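Local coordinates for protein beta-porphyranase (Bacteroides plebeius, PDB 4AWD) that cleaves the sulfated red-seaweed polysaccharide porphyran at its beta-1,4 linkages between D-galactose and L-galactose-6-sulfate, releasing mostly a sulfated disaccharide, at residues 137-142 with 311-316; 77-82 with 285-290; 249-254 with 273-278; 70-75 with 123-128. All coordinates share one frame; numbering follows the deposited sequence.

Contact 1: 137-142 with 311-316. With CA (calcium ion), chain C.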
loop_
_atom_site.group_PDB
_atom_site.type_symbol
_atom_site.label_atom_id
_atom_site.label_comp_id
_atom_site.label_asym_id
_atom_site.label_seq_id
_atom_site.Cartn_x
_atom_site.Cartn_y
_atom_site.Cartn_z
ATOM N N GLU A 137 9.966 -2.014 -1.177
ATOM C CA GLU A 137 9.837 -3.185 -0.324
ATOM C C GLU A 137 9.660 -2.782 1.123
ATOM O O GLU A 137 10.218 -1.773 1.563
ATOM C CB GLU A 137 11.092 -4.061 -0.457
ATOM C CG GLU A 137 10.964 -5.440 0.192
ATOM C CD GLU A 137 11.863 -6.478 -0.441
ATOM O OE1 GLU A 137 13.071 -6.521 -0.110
ATOM O OE2 GLU A 137 11.350 -7.250 -1.279
ATOM N N THR A 138 8.909 -3.591 1.868
ATOM C CA THR A 138 8.793 -3.413 3.300
ATOM C C THR A 138 8.883 -4.758 4.010
ATOM O O THR A 138 8.536 -5.799 3.435
ATOM C CB THR A 138 7.475 -2.674 3.689
ATOM O OG1 THR A 138 7.509 -2.354 5.083
ATOM C CG2 THR A 138 6.241 -3.515 3.410
ATOM N N ARG A 139 9.387 -4.718 5.248
ATOM C CA ARG A 139 9.301 -5.833 6.195
ATOM C C ARG A 139 8.167 -5.499 7.170
ATOM O O ARG A 139 8.279 -4.580 7.988
ATOM C CB ARG A 139 10.625 -6.059 6.942
ATOM C CG ARG A 139 10.751 -7.464 7.541
ATOM C CD ARG A 139 12.194 -7.862 7.925
ATOM N NE ARG A 139 12.429 -7.568 9.330
ATOM C CZ ARG A 139 12.382 -8.449 10.324
ATOM N NH1 ARG A 139 12.162 -9.736 10.097
ATOM N NH2 ARG A 139 12.582 -8.030 11.562
ATOM N N MET A 140 7.073 -6.253 7.062
ATOM C CA MET A 140 5.837 -5.953 7.766
ATOM C C MET A 140 5.363 -7.157 8.572
ATOM O O MET A 140 5.476 -8.312 8.138
ATOM C CB MET A 140 4.727 -5.547 6.765
ATOM C CG MET A 140 3.411 -5.123 7.416
ATOM S SD MET A 140 2.169 -4.779 6.165
ATOM C CE MET A 140 1.775 -6.468 5.645
ATOM N N LYS A 141 4.820 -6.886 9.747
ATOM C CA LYS A 141 4.059 -7.908 10.454
ATOM C C LYS A 141 2.659 -7.350 10.608
ATOM O O LYS A 141 2.501 -6.217 11.073
ATOM C CB LYS A 141 4.701 -8.242 11.816
ATOM C CG LYS A 141 3.893 -9.281 12.634
ATOM C CD LYS A 141 4.697 -9.958 13.755
ATOM C CE LYS A 141 4.759 -9.111 15.013
ATOM N NZ LYS A 141 4.673 -9.982 16.224
ATOM N N ALA A 142 1.654 -8.110 10.178
ATOM C CA ALA A 142 0.251 -7.620 10.226
ATOM C C ALA A 142 -0.289 -7.600 11.642
ATOM O O ALA A 142 0.133 -8.394 12.473
ATOM C CB ALA A 142 -0.676 -8.449 9.321
ATOM N N TYR A 311 6.038 -2.076 10.829
ATOM C CA TYR A 311 6.912 -1.987 9.677
ATOM C C TYR A 311 8.327 -1.762 10.175
ATOM O O TYR A 311 8.642 -0.695 10.722
ATOM C CB TYR A 311 6.481 -0.845 8.746
ATOM C CG TYR A 311 5.045 -0.928 8.286
ATOM C CD1 TYR A 311 4.000 -0.472 9.099
ATOM C CD2 TYR A 311 4.732 -1.455 7.038
ATOM C CE1 TYR A 311 2.687 -0.544 8.684
ATOM C CE2 TYR A 311 3.401 -1.533 6.609
ATOM C CZ TYR A 311 2.392 -1.074 7.437
ATOM O OH TYR A 311 1.094 -1.148 7.008
ATOM N N ASP A 312 9.165 -2.780 10.007
ATOM C CA ASP A 312 10.579 -2.717 10.378
ATOM C C ASP A 312 11.308 -1.705 9.498
ATOM O O ASP A 312 12.145 -0.942 9.974
ATOM C CB ASP A 312 11.240 -4.100 10.250
ATOM C CG ASP A 312 12.638 -4.140 10.843
ATOM O OD1 ASP A 312 13.086 -3.114 11.388
ATOM O OD2 ASP A 312 13.295 -5.197 10.759
ATOM N N TRP A 313 10.979 -1.687 8.218
ATOM C CA TRP A 313 11.545 -0.689 7.333
ATOM C C TRP A 313 10.760 -0.551 6.062
ATOM O O TRP A 313 9.970 -1.420 5.703
ATOM C CB TRP A 313 13.016 -0.994 7.000
ATOM C CG TRP A 313 13.324 -2.437 6.700
ATOM C CD1 TRP A 313 13.900 -3.347 7.554
ATOM C CD2 TRP A 313 13.090 -3.134 5.475
ATOM N NE1 TRP A 313 14.051 -4.556 6.926
ATOM C CE2 TRP A 313 13.556 -4.455 5.652
ATOM C CE3 TRP A 313 12.547 -2.770 4.238
ATOM C CZ2 TRP A 313 13.484 -5.413 4.646
ATOM C CZ3 TRP A 313 12.482 -3.725 3.225
ATOM C CH2 TRP A 313 12.942 -5.029 3.440
ATOM N N VAL A 314 10.989 0.562 5.382
ATOM C CA VAL A 314 10.521 0.740 4.031
ATOM C C VAL A 314 11.774 1.085 3.231
ATOM O O VAL A 314 12.537 1.977 3.634
ATOM C CB VAL A 314 9.448 1.833 4.000
ATOM C CG1 VAL A 314 9.262 2.395 2.606
ATOM C CG2 VAL A 314 8.120 1.270 4.555
ATOM N N ARG A 315 12.036 0.362 2.144
ATOM C CA ARG A 315 13.262 0.623 1.386
ATOM C C ARG A 315 12.995 0.719 -0.109
ATOM O O ARG A 315 12.344 -0.146 -0.685
ATOM C CB ARG A 315 14.377 -0.386 1.756
ATOM C CG ARG A 315 14.495 -0.582 3.298
ATOM C CD ARG A 315 15.840 -1.019 3.850
ATOM N NE ARG A 315 16.065 -2.455 3.892
ATOM C CZ ARG A 315 16.524 -3.158 4.937
ATOM N NH1 ARG A 315 16.805 -2.603 6.107
ATOM N NH2 ARG A 315 16.704 -4.461 4.798
ATOM N N ALA A 316 13.450 1.808 -0.721
ATOM C CA ALA A 316 13.245 2.025 -2.155
ATOM C C ALA A 316 14.570 2.141 -2.908
ATOM O O ALA A 316 15.570 2.635 -2.369
ATOM C CB ALA A 316 12.403 3.259 -2.393
HETATM CA CA CA C . 13.804 -0.870 11.793
HETATM O O HOH W 1 15.692 -1.238 10.416
#

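Contact 2: 77-82 with 285-290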
loop_
_atom_site.group_PDB
_atom_site.type_symbol
_atom_site.label_atom_id
_atom_site.label_comp_id
_atom_site.label_asym_id
_atom_site.label_seq_id
_atom_site.Cartn_x
_atom_site.Cartn_y
_atom_site.Cartn_z
ATOM N N ASN A 77 -10.513 10.854 4.865
ATOM C CA ASN A 77 -11.563 10.134 5.565
ATOM C C ASN A 77 -11.599 8.682 5.122
ATOM O O ASN A 77 -11.818 8.387 3.943
ATOM C CB ASN A 77 -12.913 10.831 5.351
ATOM C CG ASN A 77 -12.905 12.254 5.864
ATOM O OD1 ASN A 77 -12.874 12.495 7.080
ATOM N ND2 ASN A 77 -12.911 13.210 4.943
ATOM N N GLY A 78 -11.366 7.774 6.068
ATOM C CA GLY A 78 -11.266 6.337 5.748
ATOM C C GLY A 78 -12.555 5.720 5.218
ATOM O O GLY A 78 -13.548 6.410 5.011
ATOM N N ARG A 79 -12.515 4.412 4.983
ATOM C CA ARG A 79 -13.689 3.649 4.587
ATOM C C ARG A 79 -14.448 3.334 5.861
ATOM O O ARG A 79 -13.915 2.652 6.734
ATOM C CB ARG A 79 -13.274 2.347 3.879
ATOM C CG ARG A 79 -14.449 1.586 3.206
ATOM C CD ARG A 79 -13.998 0.431 2.314
ATOM N NE ARG A 79 -13.082 0.858 1.256
ATOM C CZ ARG A 79 -11.762 0.646 1.268
ATOM N NH1 ARG A 79 -11.178 0.018 2.286
ATOM N NH2 ARG A 79 -11.020 1.086 0.269
ATOM N N PRO A 80 -15.688 3.838 5.989
ATOM C CA PRO A 80 -16.427 3.585 7.240
ATOM C C PRO A 80 -16.474 2.076 7.536
ATOM O O PRO A 80 -16.642 1.276 6.615
ATOM C CB PRO A 80 -17.827 4.150 6.954
ATOM C CG PRO A 80 -17.630 5.131 5.829
ATOM C CD PRO A 80 -16.444 4.677 5.036
ATOM N N PRO A 81 -16.342 1.685 8.813
ATOM C CA PRO A 81 -16.374 2.577 9.968
ATOM C C PRO A 81 -15.016 2.977 10.566
ATOM O O PRO A 81 -14.970 3.410 11.734
ATOM C CB PRO A 81 -17.183 1.760 10.987
ATOM C CG PRO A 81 -16.936 0.295 10.592
ATOM C CD PRO A 81 -16.302 0.273 9.228
ATOM N N ALA A 82 -13.927 2.852 9.804
ATOM C CA ALA A 82 -12.616 3.322 10.298
ATOM C C ALA A 82 -12.062 4.480 9.491
ATOM O O ALA A 82 -12.133 4.499 8.267
ATOM C CB ALA A 82 -11.590 2.193 10.348
ATOM N N VAL A 285 -1.016 2.054 5.018
ATOM C CA VAL A 285 -2.402 2.229 5.452
ATOM C C VAL A 285 -2.984 1.049 6.233
ATOM O O VAL A 285 -2.751 -0.110 5.916
ATOM C CB VAL A 285 -3.315 2.523 4.238
ATOM C CG1 VAL A 285 -4.777 2.502 4.631
ATOM C CG2 VAL A 285 -2.954 3.866 3.625
ATOM N N THR A 286 -3.790 1.393 7.224
ATOM C CA THR A 286 -4.508 0.452 8.072
ATOM C C THR A 286 -6.012 0.757 7.912
ATOM O O THR A 286 -6.481 1.841 8.276
ATOM C CB THR A 286 -4.004 0.653 9.521
ATOM O OG1 THR A 286 -3.138 -0.437 9.887
ATOM C CG2 THR A 286 -5.112 0.788 10.464
ATOM N N GLU A 287 -6.770 -0.172 7.319
ATOM C CA GLU A 287 -8.128 0.175 6.923
ATOM C C GLU A 287 -9.145 -0.904 7.173
ATOM O O GLU A 287 -8.847 -2.041 7.609
ATOM C CB GLU A 287 -8.189 0.573 5.447
ATOM C CG GLU A 287 -8.530 -0.569 4.504
ATOM C CD GLU A 287 -7.749 -0.472 3.201
ATOM O OE1 GLU A 287 -6.519 -0.703 3.248
ATOM O OE2 GLU A 287 -8.359 -0.153 2.148
ATOM N N THR A 288 -10.388 -0.530 6.954
ATOM C CA THR A 288 -11.464 -1.463 7.141
ATOM C C THR A 288 -12.087 -1.688 5.717
ATOM O O THR A 288 -12.094 -0.768 4.862
ATOM C CB THR A 288 -12.368 -0.898 8.316
ATOM O OG1 THR A 288 -12.903 -1.942 9.149
ATOM C CG2 THR A 288 -13.400 -0.040 7.842
ATOM N N TYR A 289 -12.505 -2.937 5.441
ATOM C CA TYR A 289 -13.070 -3.333 4.124
ATOM C C TYR A 289 -14.545 -3.694 4.239
ATOM O O TYR A 289 -14.949 -4.318 5.222
ATOM C CB TYR A 289 -12.395 -4.583 3.600
ATOM C CG TYR A 289 -10.936 -4.479 3.221
ATOM C CD1 TYR A 289 -10.522 -3.705 2.137
ATOM C CD2 TYR A 289 -9.978 -5.222 3.909
ATOM C CE1 TYR A 289 -9.188 -3.643 1.773
ATOM C CE2 TYR A 289 -8.655 -5.164 3.566
ATOM C CZ TYR A 289 -8.253 -4.380 2.497
ATOM O OH TYR A 289 -6.913 -4.350 2.160
ATOM N N ASP A 290 -15.337 -3.350 3.217
ATOM C CA ASP A 290 -16.783 -3.632 3.217
ATOM C C ASP A 290 -17.078 -5.127 3.166
ATOM O O ASP A 290 -18.159 -5.576 3.581
ATOM C CB ASP A 290 -17.486 -2.949 2.040
ATOM C CG ASP A 290 -17.412 -1.442 2.110
ATOM O OD1 ASP A 290 -17.101 -0.903 3.208
ATOM O OD2 ASP A 290 -17.677 -0.793 1.057
HETATM O O HOH W 2 -11.065 2.496 6.501
HETATM O O HOH W 3 -17.878 1.623 4.287
#

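Contact 3: 249-254 with 273-278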
loop_
_atom_site.group_PDB
_atom_site.type_symbol
_atom_site.label_atom_id
_atom_site.label_comp_id
_atom_site.label_asym_id
_atom_site.label_seq_id
_atom_site.Cartn_x
_atom_site.Cartn_y
_atom_site.Cartn_z
ATOM N N ASP A 249 8.802 -0.994 -15.597
ATOM C CA ASP A 249 8.492 0.048 -16.590
ATOM C C ASP A 249 6.999 0.346 -16.579
ATOM O O ASP A 249 6.274 -0.105 -15.694
ATOM C CB ASP A 249 8.951 -0.340 -18.015
ATOM C CG ASP A 249 8.376 -1.662 -18.478
ATOM O OD1 ASP A 249 7.193 -1.953 -18.208
ATOM O OD2 ASP A 249 9.122 -2.437 -19.111
ATOM N N ALA A 250 6.542 1.097 -17.571
ATOM C CA ALA A 250 5.162 1.531 -17.619
ATOM C C ALA A 250 4.193 0.392 -17.880
ATOM O O ALA A 250 2.992 0.570 -17.703
ATOM C CB ALA A 250 4.992 2.619 -18.638
ATOM N N ASN A 251 4.697 -0.774 -18.278
ATOM C CA ASN A 251 3.829 -1.927 -18.572
ATOM C C ASN A 251 4.008 -3.151 -17.657
ATOM O O ASN A 251 3.371 -4.189 -17.884
ATOM C CB ASN A 251 4.001 -2.374 -20.025
ATOM C CG ASN A 251 3.591 -1.308 -21.006
ATOM O OD1 ASN A 251 4.418 -0.519 -21.448
ATOM N ND2 ASN A 251 2.305 -1.263 -21.346
ATOM N N THR A 252 4.856 -3.042 -16.637
ATOM C CA THR A 252 5.356 -4.247 -15.962
ATOM C C THR A 252 5.762 -4.023 -14.518
ATOM O O THR A 252 6.622 -3.202 -14.219
ATOM C CB THR A 252 6.566 -4.810 -16.721
ATOM O OG1 THR A 252 6.323 -4.676 -18.125
ATOM C CG2 THR A 252 6.818 -6.284 -16.368
ATOM N N VAL A 253 5.138 -4.774 -13.627
ATOM C CA VAL A 253 5.465 -4.742 -12.211
ATOM C C VAL A 253 5.613 -6.185 -11.747
ATOM O O VAL A 253 4.843 -7.044 -12.162
ATOM C CB VAL A 253 4.378 -4.022 -11.390
ATOM C CG1 VAL A 253 4.888 -3.775 -10.002
ATOM C CG2 VAL A 253 4.007 -2.674 -12.026
ATOM N N LYS A 254 6.626 -6.455 -10.925
ATOM C CA LYS A 254 6.953 -7.828 -10.504
ATOM C C LYS A 254 7.055 -7.929 -8.981
ATOM O O LYS A 254 7.753 -7.137 -8.347
ATOM C CB LYS A 254 8.268 -8.292 -11.144
ATOM C CG LYS A 254 8.285 -8.206 -12.670
ATOM C CD LYS A 254 9.524 -8.874 -13.317
ATOM C CE LYS A 254 9.371 -8.919 -14.845
ATOM N NZ LYS A 254 10.576 -9.474 -15.587
ATOM N N ASP A 273 -1.299 2.824 -23.882
ATOM C CA ASP A 273 -0.260 1.830 -24.113
ATOM C C ASP A 273 0.755 1.806 -22.981
ATOM O O ASP A 273 1.462 0.813 -22.802
ATOM C CB ASP A 273 0.462 2.104 -25.445
ATOM C CG ASP A 273 -0.438 1.865 -26.679
ATOM O OD1 ASP A 273 -1.213 0.873 -26.698
ATOM O OD2 ASP A 273 -0.360 2.674 -27.640
ATOM N N THR A 274 0.829 2.910 -22.234
ATOM C CA THR A 274 1.817 3.085 -21.179
ATOM C C THR A 274 1.150 3.468 -19.841
ATOM O O THR A 274 1.395 4.564 -19.321
ATOM C CB THR A 274 2.845 4.167 -21.573
ATOM O OG1 THR A 274 2.160 5.386 -21.893
ATOM C CG2 THR A 274 3.694 3.721 -22.774
ATOM N N PRO A 275 0.313 2.561 -19.274
ATOM C CA PRO A 275 -0.555 2.944 -18.145
ATOM C C PRO A 275 0.175 3.390 -16.872
ATOM O O PRO A 275 -0.366 4.221 -16.124
ATOM C CB PRO A 275 -1.373 1.676 -17.877
ATOM C CG PRO A 275 -0.558 0.567 -18.443
ATOM C CD PRO A 275 0.127 1.144 -19.643
ATOM N N PHE A 276 1.372 2.859 -16.622
ATOM C CA PHE A 276 2.126 3.250 -15.421
ATOM C C PHE A 276 3.299 4.194 -15.689
ATOM O O PHE A 276 4.351 4.092 -15.057
ATOM C CB PHE A 276 2.555 2.024 -14.594
ATOM C CG PHE A 276 1.478 1.514 -13.666
ATOM C CD1 PHE A 276 0.132 1.580 -14.025
ATOM C CD2 PHE A 276 1.809 0.952 -12.440
ATOM C CE1 PHE A 276 -0.860 1.113 -13.174
ATOM C CE2 PHE A 276 0.822 0.486 -11.580
ATOM C CZ PHE A 276 -0.520 0.571 -11.950
ATOM N N ASP A 277 3.088 5.133 -16.613
ATOM C CA ASP A 277 4.110 6.114 -16.973
ATOM C C ASP A 277 4.127 7.356 -16.069
ATOM O O ASP A 277 4.726 8.372 -16.419
ATOM C CB ASP A 277 3.995 6.522 -18.451
ATOM C CG ASP A 277 2.647 7.150 -18.801
ATOM O OD1 ASP A 277 1.842 7.463 -17.881
ATOM O OD2 ASP A 277 2.387 7.315 -20.029
ATOM N N ARG A 278 3.472 7.273 -14.917
ATOM C CA ARG A 278 3.448 8.390 -13.983
ATOM C C ARG A 278 3.978 7.994 -12.602
ATOM O O ARG A 278 3.622 6.930 -12.077
ATOM C CB ARG A 278 2.036 8.934 -13.830
ATOM C CG ARG A 278 1.513 9.774 -14.975
ATOM C CD ARG A 278 0.098 10.225 -14.613
ATOM N NE ARG A 278 0.113 10.881 -13.302
ATOM C CZ ARG A 278 -0.925 10.966 -12.472
ATOM N NH1 ARG A 278 -2.110 10.442 -12.794
ATOM N NH2 ARG A 278 -0.770 11.594 -11.316
#

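Contact 4: 70-75 with 123-128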
loop_
_atom_site.group_PDB
_atom_site.type_symbol
_atom_site.label_atom_id
_atom_site.label_comp_id
_atom_site.label_asym_id
_atom_site.label_seq_id
_atom_site.Cartn_x
_atom_site.Cartn_y
_atom_site.Cartn_z
ATOM N N ALA A 70 2.364 11.753 8.744
ATOM C CA ALA A 70 1.779 10.806 9.725
ATOM C C ALA A 70 0.297 10.564 9.452
ATOM O O ALA A 70 -0.197 9.436 9.612
ATOM C CB ALA A 70 1.976 11.303 11.170
ATOM N N LYS A 71 -0.404 11.634 9.074
ATOM C CA LYS A 71 -1.744 11.530 8.534
ATOM C C LYS A 71 -1.738 11.944 7.064
ATOM O O LYS A 71 -1.584 13.129 6.729
ATOM C CB LYS A 71 -2.729 12.388 9.326
ATOM C CG LYS A 71 -4.185 12.059 9.031
ATOM C CD LYS A 71 -5.060 13.312 9.079
ATOM C CE LYS A 71 -6.557 12.997 9.268
ATOM N NZ LYS A 71 -7.087 11.989 8.313
ATOM N N SER A 72 -1.912 10.960 6.190
ATOM C CA SER A 72 -1.936 11.216 4.749
ATOM C C SER A 72 -2.880 12.363 4.390
ATOM O O SER A 72 -4.031 12.368 4.814
ATOM C CB SER A 72 -2.364 9.961 3.991
ATOM O OG SER A 72 -2.747 10.285 2.665
ATOM N N PRO A 73 -2.403 13.331 3.597
ATOM C CA PRO A 73 -3.295 14.390 3.093
ATOM C C PRO A 73 -4.173 13.929 1.918
ATOM O O PRO A 73 -5.038 14.677 1.459
ATOM C CB PRO A 73 -2.320 15.449 2.600
ATOM C CG PRO A 73 -1.102 14.689 2.191
ATOM C CD PRO A 73 -1.025 13.471 3.091
ATOM N N TYR A 74 -3.960 12.706 1.442
ATOM C CA TYR A 74 -4.599 12.244 0.207
ATOM C C TYR A 74 -5.883 11.439 0.423
ATOM O O TYR A 74 -6.832 11.568 -0.336
ATOM C CB TYR A 74 -3.600 11.441 -0.622
ATOM C CG TYR A 74 -2.312 12.201 -0.949
ATOM C CD1 TYR A 74 -2.333 13.341 -1.758
ATOM C CD2 TYR A 74 -1.071 11.759 -0.465
ATOM C CE1 TYR A 74 -1.162 14.019 -2.069
ATOM C CE2 TYR A 74 0.100 12.421 -0.778
ATOM C CZ TYR A 74 0.053 13.546 -1.584
ATOM O OH TYR A 74 1.213 14.208 -1.900
ATOM N N TRP A 75 -5.886 10.606 1.454
ATOM C CA TRP A 75 -7.045 9.853 1.859
ATOM C C TRP A 75 -7.356 10.308 3.280
ATOM O O TRP A 75 -6.823 9.779 4.261
ATOM C CB TRP A 75 -6.738 8.361 1.800
ATOM C CG TRP A 75 -7.936 7.476 1.896
ATOM C CD1 TRP A 75 -9.234 7.865 2.075
ATOM C CD2 TRP A 75 -7.944 6.041 1.867
ATOM N NE1 TRP A 75 -10.052 6.767 2.136
ATOM C CE2 TRP A 75 -9.292 5.631 2.009
ATOM C CE3 TRP A 75 -6.949 5.061 1.713
ATOM C CZ2 TRP A 75 -9.672 4.284 2.018
ATOM C CZ3 TRP A 75 -7.328 3.716 1.722
ATOM C CH2 TRP A 75 -8.685 3.345 1.878
ATOM N N ALA A 123 -2.936 6.204 8.249
ATOM C CA ALA A 123 -2.584 6.342 6.846
ATOM C C ALA A 123 -1.369 7.244 6.726
ATOM O O ALA A 123 -1.477 8.476 6.902
ATOM C CB ALA A 123 -3.732 6.915 6.055
ATOM N N VAL A 124 -0.221 6.626 6.438
ATOM C CA VAL A 124 1.049 7.350 6.211
ATOM C C VAL A 124 1.308 7.567 4.712
ATOM O O VAL A 124 1.154 6.653 3.912
ATOM C CB VAL A 124 2.242 6.577 6.831
ATOM C CG1 VAL A 124 3.535 7.310 6.622
ATOM C CG2 VAL A 124 2.025 6.364 8.305
ATOM N N ALA A 125 1.712 8.774 4.340
ATOM C CA ALA A 125 2.095 9.074 2.963
ATOM C C ALA A 125 3.478 9.689 2.937
ATOM O O ALA A 125 3.791 10.562 3.757
ATOM C CB ALA A 125 1.088 10.024 2.313
ATOM N N SER A 126 4.318 9.247 2.012
ATOM C CA SER A 126 5.571 9.965 1.775
ATOM C C SER A 126 5.277 11.410 1.361
ATOM O O SER A 126 4.257 11.707 0.721
ATOM C CB SER A 126 6.460 9.250 0.742
ATOM O OG SER A 126 5.779 9.000 -0.491
ATOM N N VAL A 127 6.162 12.309 1.776
ATOM C CA VAL A 127 6.042 13.725 1.448
ATOM C C VAL A 127 6.259 13.929 -0.054
ATOM O O VAL A 127 5.519 14.649 -0.704
ATOM C CB VAL A 127 7.028 14.586 2.292
ATOM C CG1 VAL A 127 7.228 15.976 1.684
ATOM C CG2 VAL A 127 6.511 14.699 3.698
ATOM N N LYS A 128 7.265 13.261 -0.592
ATOM C CA LYS A 128 7.574 13.389 -1.988
ATOM C C LYS A 128 6.704 12.416 -2.760
ATOM O O LYS A 128 6.276 11.390 -2.222
ATOM C CB LYS A 128 9.061 13.154 -2.228
ATOM C CG LYS A 128 9.969 14.228 -1.626
ATOM C CD LYS A 128 11.193 14.364 -2.508
ATOM C CE LYS A 128 12.351 15.101 -1.862
ATOM N NZ LYS A 128 13.488 15.208 -2.859
HETATM O O HOH W 4 -2.456 8.413 9.793
HETATM O O HOH W 5 3.393 13.124 -1.477
#

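Contact 1: 137-142 with 311-316
Arg139 grips the Asp312 carboxylate side-on, with two nitrogens on one oxygen. NE of Arg139 lies 2.9 Å from OD2 of Asp312, on its anti lone pair. NH2 of Arg139 meets OD2 of Asp312 from above the carboxylate plane, at 3.0 Å. The other oxygen, Asp312 OD1, binds the calcium ion at 2.4 Å, as does Asp312 O. The salt bridge thus probably fixes the rotation of the carboxylate in the metal site. Glu57 O, Asn59 OD1, Gly94 O and a water complete the calcium shell.

Chi1 of 43° sets the Trp313 indole above its own backbone, and CB of Arg139 sits over one face. The Arg315 guanidinium lies flat over the opposite face and forms a salt bridge with Glu57, a calcium ligand. Glu137 meets the far rim of the indole with its CG. On the other face of the sheet, Thr138 OG1 donates to Trp313 O at 2.7 Å and also lies at the edge of the Tyr311 ring. SD of Met140 approaches CE2 of Tyr311 obliquely at 3.5 Å, a Met-aromatic contact. Tyr311 OH bonds to Thr150 O.

The strands are antiparallel, their axes at 167°. Arg315 N bonds to Glu137 O, and Asp312 N to Arg139 O, at the corner where the chain turns. Strand 134-141 lies between strands 308-321 and 241-249 in the GH16 beta-sandwich. Phe151 of strand 149-163 packs against Thr138 and Val314.

Contact 2: 77-82 with 285-290
NH1 of Arg79 spends two N-H bonds on the 285-290 loop. One goes to OE2 of Glu287, 2.8 Å away and almost straight at 171°, on the anti lone pair of that oxygen. The other goes to Thr288 O, also at 2.8 Å. Both acceptors lie in the guanidinium plane, and the Glu287 carboxylate is nearly coplanar with it. The Arg79 chain runs out extended and bends at chi3 (-57°), which turns NH1 toward these oxygens. Glu287 OE1 bonds to a glycerol, probably from the crystallisation liquor, consistent with a pocket here. Arg79 and Glu287 probably bind substrate, as in related enzymes.

Two waters bridge the segments. One accepts from Thr288 N and lies 2.9 Å from Arg79 O. The other donates to Pro80 O at 2.7 Å and to OD1 of Asp290. Arg79 O also takes the N-H of Ala82, closing a turn with a cis peptide before Pro81. CG2 of Thr288 presses on CD of Pro81 at 3.2 Å. Tyr289 OH bonds to Glu181, the probable proton donor.

Both segments are loops beside strand 117-126. Residues 77-82 lead into strand 82-84, its parallel neighbour, and 285-290 leave strand 281-285, its antiparallel neighbour.

Contact 3: 249-254 with 273-278
Two type I turns meet here, Asp249 to Thr252 and Thr274 to Asp277, and one backbone bond joins them: Phe276 N donates to Ala250 O at 3.0 Å. The first turn closes the beta-hairpin of strands 241-249 and 252-257. The second lies in the loop that leads into strand 281-285. The contact therefore ties a hairpin tip to a loop of the GH16 beta-sandwich.

Ala250 sits at the centre. CB of Ala250 packs on the chain at Phe276 and Asp277, 3.7 Å from Asp277 N. CB of Thr274 and CB of Asp277 each lie 4.0 Å from CB of Ala250. The ring of Pro275 rests against Ala250 O through CG and CD. The Phe276 ring extends past the turn, with CG2 of Val253 reaching it obliquely. Leu177 of strand 168-182 packs on both side chains. Phe276 O is taken by His132.

Each turn has its own polar brace. Asp249 OD1 accepts from Asn251 N, an Asx turn, and from Thr252 OG1. In the other turn, Thr274 OG1 donates to Asp277 OD2 at 2.7 Å. With CG of Asn251 beside its own backbone N (chi1 -63°), the amide turns to the loop. ND2 of Asn251 donates to Asp273 O at 2.7 Å, nearly straight at 169°, with the oxygen in the amide plane.

Contact 4: 70-75 with 123-128
Ser72 OG touches the methyl of Ala125 and is gripped by several groups. Chi1 of 164° swings it away from its own N and toward the turn that follows. There Ser72 OG accepts from Tyr74 N at 3.0 Å, an ST turn, and more weakly from Trp75 N. His283 of strand 281-285 also bonds to this OG. CB of Ser72 lies 3.9 Å from CB of Ala123 and 3.8 Å from CB of Ala125.

Ser72 N donates to Ala123 O at 2.6 Å. Ala123 O also lies 3.5 Å from CA of Lys71. A water beside this bond accepts from Ala123 N at 2.7 Å and sits close to Ala70 O. The loop 70-75 crosses strand 117-126 of the GH16 beta-sandwich at close to a right angle, and its turn leads to Trp75, a substrate-binding residue by similarity.

CB of Ala125 meets the Tyr74 ring at its edge, 3.9 Å from CD2. Pro73 lies over one face of that ring, and Phe281 stacks with it. A second water, in the ring plane, is 2.5 Å from Tyr74 OH and donates to Ser126 O and Val127 O. Ser126 OG donates to Lys128 O and is also bonded to Ile282 N.

Contacts 2 and 4 meet at the probable substrate site. OE2 of Glu287 lies 3.5 Å from CH2 of Trp75, and CG2 of Val285 touches CB of Ala123 at 4.0 Å. Both contacts hold residues that bind substrate by similarity, and their centres are about 15 Å apart. Contact 1 includes a calcium ligand, Asp312. It reaches contact 2 only by packing, Tyr311 OH to Val285 O at 4.1 Å. Its Met140 side chain is about 8 Å from that of Glu181. Contact 3 touches none of the others; its centre is about 28 Å from that of contact 2, across the centre of the chain. Yet the side chain of Phe276 comes within about 6 Å of that of Glu176, the probable nucleophile.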